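PDB 5AKO: toxin Tse2 from Pseudomonas aeruginosa, which is secreted by the H1 type VI secretion system into the cytoplasm of recipient cells, where it probably acts as an NAD-dependent cytotoxin on prokaryotes and eukaryotes. Local coordinates for residues 117-120 and 121-124; 134-137 and 138-141. All blocks are in the same frame, centred on the assembly; numbering follows the deposited sequence.

Both contacts are local reversals of the chain that follow one another: contact 1 (residues 117-124) carries the chain out of strand 114-118, and contact 2 (residues 134-141) joins strand 128-136 to strand 141-148. Their centres are 21 Å apart and their nearest atoms about 14 Å apart, so they do not touch. Contact 1 is buried, its centre 11 Å from that of the chain, against helix 154-176. Contact 2 is a surface hairpin 18 Å from the chain centre, and there Ser134, Asn136 and Arg138 bond to acidic side chains of a chain of another protein. Both lie in the region assigned to the ADP-ribosyltransferase toxin family.

Contact 1: 117-120 and 121-124; sequences VIPD and GTDI
The first torsion of Thr122 (chi1 -58°) sets OG1 beside its own backbone N, and both donors then converge on the carbonyl oxygen of Pro119. Thr122 OG1 gives the shorter bond, 2.6 Å to Pro119 O; it lies in the carbonyl plane on a lone pair, with a C=O...donor angle of 134°. Thr122 N is 3.1 Å from Pro119 O and reaches the same oxygen from outside that plane. This double grip fixes the rotation of the threonine side chain. Ile118 turns its CG2 branch, anti to the backbone N, across the threonine at about a right angle, with CG2 3.7 Å from Thr122 OG1. Pro119 CD also lies against the hydroxyl, 3.5 Å from Thr122 OG1. At the bend Gly121 takes a positive phi of 92°, a conformation in which a CB would press on the carbonyl oxygen of Asp120. Asp120 OD1 forms a salt bridge with Lys175 of helix 154-176, and Arg171 of the same helix donates to Asp120 O. Pro119 to Thr122 thus form a type II beta turn, with glycine at the third position and the Thr122 hydroxyl as a second donor to the closing carbonyl.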
ATOM      1  N   VAL C 117     -13.806  27.219 -12.498  1.00 36.47           N
ATOM      2  CA  VAL C 117     -12.952  28.077 -11.647  1.00 33.89           C
ATOM      3  C   VAL C 117     -13.661  28.481 -10.370  1.00 33.13           C
ATOM      4  O   VAL C 117     -14.779  28.938 -10.433  1.00 33.56           O
ATOM      5  CB  VAL C 117     -12.594  29.399 -12.331  1.00 34.92           C
ATOM      6  CG1 VAL C 117     -11.671  30.187 -11.434  1.00 35.23           C
ATOM      7  CG2 VAL C 117     -11.949  29.177 -13.713  1.00 34.04           C
ATOM      8  N   ILE C 118     -13.004  28.296  -9.223  1.00 32.58           N
ATOM      9  CA  ILE C 118     -13.500  28.697  -7.914  1.00 33.29           C
ATOM     10  C   ILE C 118     -12.589  29.816  -7.436  1.00 35.29           C
ATOM     11  O   ILE C 118     -11.414  29.568  -7.050  1.00 31.12           O
ATOM     12  CB  ILE C 118     -13.469  27.553  -6.915  1.00 35.24           C
ATOM     13  CG1 ILE C 118     -14.333  26.382  -7.427  1.00 37.82           C
ATOM     14  CG2 ILE C 118     -13.948  28.025  -5.549  1.00 33.24           C
ATOM     15  CD1 ILE C 118     -14.410  25.217  -6.441  1.00 39.13           C
ATOM     16  N   PRO C 119     -13.076  31.066  -7.555  1.00 33.12           N
ATOM     17  CA  PRO C 119     -12.086  32.134  -7.389  1.00 34.57           C
ATOM     18  C   PRO C 119     -11.732  32.353  -5.941  1.00 33.25           C
ATOM     19  O   PRO C 119     -12.558  32.099  -5.059  1.00 28.52           O
ATOM     20  CB  PRO C 119     -12.805  33.357  -7.954  1.00 37.25           C
ATOM     21  CG  PRO C 119     -13.667  32.754  -9.035  1.00 39.30           C
ATOM     22  CD  PRO C 119     -14.200  31.504  -8.388  1.00 35.34           C
ATOM     23  N   ASP C 120     -10.511  32.805  -5.687  1.00 34.80           N
ATOM     24  CA  ASP C 120     -10.206  33.326  -4.357  1.00 39.81           C
ATOM     25  C   ASP C 120     -11.406  34.146  -3.910  1.00 32.32           C
ATOM     26  O   ASP C 120     -11.972  34.883  -4.711  1.00 32.62           O
ATOM     27  CB  ASP C 120      -8.981  34.238  -4.406  1.00 47.66           C
ATOM     28  CG  ASP C 120      -9.192  35.421  -5.323  1.00 51.32           C
ATOM     29  OD1 ASP C 120      -9.358  35.189  -6.533  1.00 56.58           O
ATOM     30  OD2 ASP C 120      -9.227  36.582  -4.849  1.00 64.82           O
ATOM     31  N   GLY C 121     -11.802  34.014  -2.658  1.00 30.76           N
ATOM     32  CA  GLY C 121     -12.901  34.820  -2.107  1.00 31.48           C
ATOM     33  C   GLY C 121     -14.293  34.195  -2.203  1.00 37.77           C
ATOM     34  O   GLY C 121     -15.271  34.780  -1.742  1.00 38.38           O
ATOM     35  N   THR C 122     -14.405  33.003  -2.791  1.00 40.55           N
ATOM     36  CA  THR C 122     -15.683  32.329  -2.883  1.00 40.76           C
ATOM     37  C   THR C 122     -16.157  31.858  -1.512  1.00 38.41           C
ATOM     38  O   THR C 122     -15.358  31.383  -0.704  1.00 44.37           O
ATOM     39  CB  THR C 122     -15.569  31.104  -3.777  1.00 42.07           C
ATOM     40  OG1 THR C 122     -15.106  31.529  -5.054  1.00 41.36           O
ATOM     41  CG2 THR C 122     -16.934  30.417  -3.904  1.00 42.29           C
ATOM     42  N   ASP C 123     -17.435  32.027  -1.248  1.00 36.89           N
ATOM     43  CA  ASP C 123     -18.042  31.581   0.015  1.00 39.84           C
ATOM     44  C   ASP C 123     -18.150  30.067   0.062  1.00 39.91           C
ATOM     45  O   ASP C 123     -18.667  29.453  -0.863  1.00 39.11           O
ATOM     46  CB  ASP C 123     -19.422  32.221   0.203  1.00 42.31           C
ATOM     47  CG  ASP C 123     -19.323  33.764   0.545  1.00 48.25           C
ATOM     48  OD1 ASP C 123     -18.200  34.312   0.708  1.00 50.63           O
ATOM     49  OD2 ASP C 123     -20.360  34.447   0.646  1.00 54.33           O
ATOM     50  N   ILE C 124     -17.639  29.490   1.137  1.00 36.38           N
ATOM     51  CA  ILE C 124     -17.729  28.096   1.373  1.00 32.94           C
ATOM     52  C   ILE C 124     -19.009  27.714   2.129  1.00 31.85           C
ATOM     53  O   ILE C 124     -19.246  28.144   3.284  1.00 31.00           O
ATOM     54  CB  ILE C 124     -16.523  27.623   2.199  1.00 36.19           C
ATOM     55  CG1 ILE C 124     -15.206  27.943   1.479  1.00 32.95           C
ATOM     56  CG2 ILE C 124     -16.632  26.121   2.460  1.00 35.21           C
ATOM     57  CD1 ILE C 124     -13.949  27.785   2.331  1.00 33.82           C
TER

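Contact 2: 134-137 and 138-141; sequences SYNK and RLQA
Two flat side chains frame this beta hairpin, which is closed by a G1 beta bulge: the Tyr135 ring runs alongside Gln140, its plane nearly perpendicular to the glutamine amide, while the Asn136 amide meets Leu139. The ring meets the backbone obliquely, with Tyr135 CE1 3.4 Å from Ala141 N and Tyr135 OH 3.1 Å from Gln140 CA. The Asn136 amide lies obliquely across the leucine, ND2 3.6 Å from Leu139 CD1 and OD1 equally near Leu139 CG. Over one face of the Arg138 guanidinium sits Leu139 CD2, 3.7 Å above the plane and offset toward the rim. In the bulge Gln140 and Ala141 both face Asn136, and Gln140, with a positive phi of 52°, takes the first position in the left-handed region. Register is set by Asn136 N to Ala141 O, 2.9 Å and nearly straight, and by the return bond from Ala141 N to Asn136 O at 3.2 Å. From within the turn, Arg138 makes salt bridges to acidic side chains of a chain of another protein, to which Asn136 ND2 also hydrogen-bonds. With CG anti to its backbone N (chi1 -179°), Asn136 swings its amide over the loop, where OD1 accepts from Leu139 N at 2.9 Å, the donor standing 41° above the amide carbonyl plane.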
ATOM      1  N   SER C 134      -0.963  18.049  -0.124  1.00 32.92           N
ATOM      2  CA  SER C 134       0.421  18.293  -0.466  1.00 33.13           C
ATOM      3  C   SER C 134       0.576  18.864  -1.844  1.00 31.89           C
ATOM      4  O   SER C 134      -0.315  18.797  -2.656  1.00 34.07           O
ATOM      5  CB  SER C 134       1.199  16.986  -0.397  1.00 32.13           C
ATOM      6  OG  SER C 134       1.289  16.535   0.952  1.00 37.12           O
ATOM      7  N   TYR C 135       1.771  19.358  -2.100  1.00 29.77           N
ATOM      8  CA  TYR C 135       2.213  19.702  -3.431  1.00 28.23           C
ATOM      9  C   TYR C 135       2.545  18.415  -4.125  1.00 27.24           C
ATOM     10  O   TYR C 135       3.343  17.635  -3.624  1.00 26.32           O
ATOM     11  CB  TYR C 135       3.476  20.576  -3.346  1.00 26.39           C
ATOM     12  CG  TYR C 135       3.990  20.953  -4.671  1.00 26.23           C
ATOM     13  CD1 TYR C 135       3.263  21.789  -5.479  1.00 26.59           C
ATOM     14  CD2 TYR C 135       5.212  20.476  -5.139  1.00 26.03           C
ATOM     15  CE1 TYR C 135       3.737  22.202  -6.702  1.00 27.67           C
ATOM     16  CE2 TYR C 135       5.676  20.839  -6.397  1.00 26.39           C
ATOM     17  CZ  TYR C 135       4.934  21.707  -7.171  1.00 26.73           C
ATOM     18  OH  TYR C 135       5.331  22.075  -8.419  1.00 25.25           O
ATOM     19  N   ASN C 136       1.983  18.221  -5.299  1.00 27.63           N
ATOM     20  CA  ASN C 136       2.218  17.051  -6.098  1.00 27.99           C
ATOM     21  C   ASN C 136       3.231  17.367  -7.184  1.00 29.11           C
ATOM     22  O   ASN C 136       2.935  18.161  -8.094  1.00 27.13           O
ATOM     23  CB  ASN C 136       0.896  16.636  -6.733  1.00 30.59           C
ATOM     24  CG  ASN C 136       1.005  15.383  -7.582  1.00 32.07           C
ATOM     25  OD1 ASN C 136       1.904  15.226  -8.430  1.00 31.53           O
ATOM     26  ND2 ASN C 136       0.029  14.526  -7.430  1.00 34.66           N
ATOM     27  N   LYS C 137       4.393  16.706  -7.124  1.00 28.90           N
ATOM     28  CA  LYS C 137       5.543  17.051  -7.984  1.00 29.96           C
ATOM     29  C   LYS C 137       5.303  16.625  -9.410  1.00 31.49           C
ATOM     30  O   LYS C 137       5.692  17.310 -10.343  1.00 31.01           O
ATOM     31  CB  LYS C 137       6.851  16.405  -7.437  1.00 31.06           C
ATOM     32  CG  LYS C 137       7.342  17.070  -6.139  1.00 33.10           C
ATOM     33  CD  LYS C 137       8.616  16.468  -5.565  1.00 36.81           C
ATOM     34  CE  LYS C 137       8.356  15.243  -4.717  1.00 41.23           C
ATOM     35  NZ  LYS C 137       7.439  15.488  -3.569  1.00 47.54           N
ATOM     36  N   ARG C 138       4.666  15.471  -9.588  1.00 31.96           N
ATOM     37  CA  ARG C 138       4.401  14.954 -10.928  1.00 33.51           C
ATOM     38  C   ARG C 138       3.489  15.927 -11.672  1.00 31.29           C
ATOM     39  O   ARG C 138       3.654  16.152 -12.861  1.00 36.79           O
ATOM     40  CB  ARG C 138       3.813  13.542 -10.837  1.00 32.80           C
ATOM     41  CG  ARG C 138       3.390  12.874 -12.133  1.00 32.27           C
ATOM     42  CD  ARG C 138       2.755  11.506 -11.811  1.00 33.46           C
ATOM     43  NE  ARG C 138       1.432  11.621 -11.188  1.00 29.61           N
ATOM     44  CZ  ARG C 138       0.294  11.741 -11.854  1.00 34.03           C
ATOM     45  NH1 ARG C 138       0.273  11.770 -13.185  1.00 37.92           N
ATOM     46  NH2 ARG C 138      -0.853  11.851 -11.199  1.00 33.15           N
ATOM     47  N   LEU C 139       2.566  16.536 -10.954  1.00 30.67           N
ATOM     48  CA  LEU C 139       1.614  17.449 -11.533  1.00 31.10           C
ATOM     49  C   LEU C 139       1.991  18.883 -11.326  1.00 31.13           C
ATOM     50  O   LEU C 139       1.356  19.766 -11.881  1.00 32.78           O
ATOM     51  CB  LEU C 139       0.221  17.196 -10.910  1.00 32.09           C
ATOM     52  CG  LEU C 139      -0.344  15.785 -11.136  1.00 31.70           C
ATOM     53  CD1 LEU C 139      -1.660  15.536 -10.430  1.00 30.87           C
ATOM     54  CD2 LEU C 139      -0.487  15.534 -12.633  1.00 31.22           C
ATOM     55  N   GLN C 140       2.979  19.140 -10.494  1.00 30.36           N
ATOM     56  CA  GLN C 140       3.427  20.500 -10.285  1.00 32.45           C
ATOM     57  C   GLN C 140       2.256  21.370  -9.951  1.00 29.75           C
ATOM     58  O   GLN C 140       2.025  22.400 -10.581  1.00 27.47           O
ATOM     59  CB  GLN C 140       4.105  21.061 -11.533  1.00 34.92           C
ATOM     60  CG  GLN C 140       5.220  20.206 -12.076  1.00 37.94           C
ATOM     61  CD  GLN C 140       5.895  20.897 -13.241  1.00 45.26           C
ATOM     62  OE1 GLN C 140       6.603  21.898 -13.066  1.00 48.92           O
ATOM     63  NE2 GLN C 140       5.643  20.408 -14.433  1.00 45.66           N
ATOM     64  N   ALA C 141       1.521  20.948  -8.947  1.00 27.97           N
ATOM     65  CA  ALA C 141       0.389  21.707  -8.486  1.00 30.62           C
ATOM     66  C   ALA C 141       0.043  21.214  -7.141  1.00 26.96           C
ATOM     67  O   ALA C 141       0.328  20.075  -6.795  1.00 24.47           O
ATOM     68  CB  ALA C 141      -0.812  21.536  -9.430  1.00 31.64           C
TER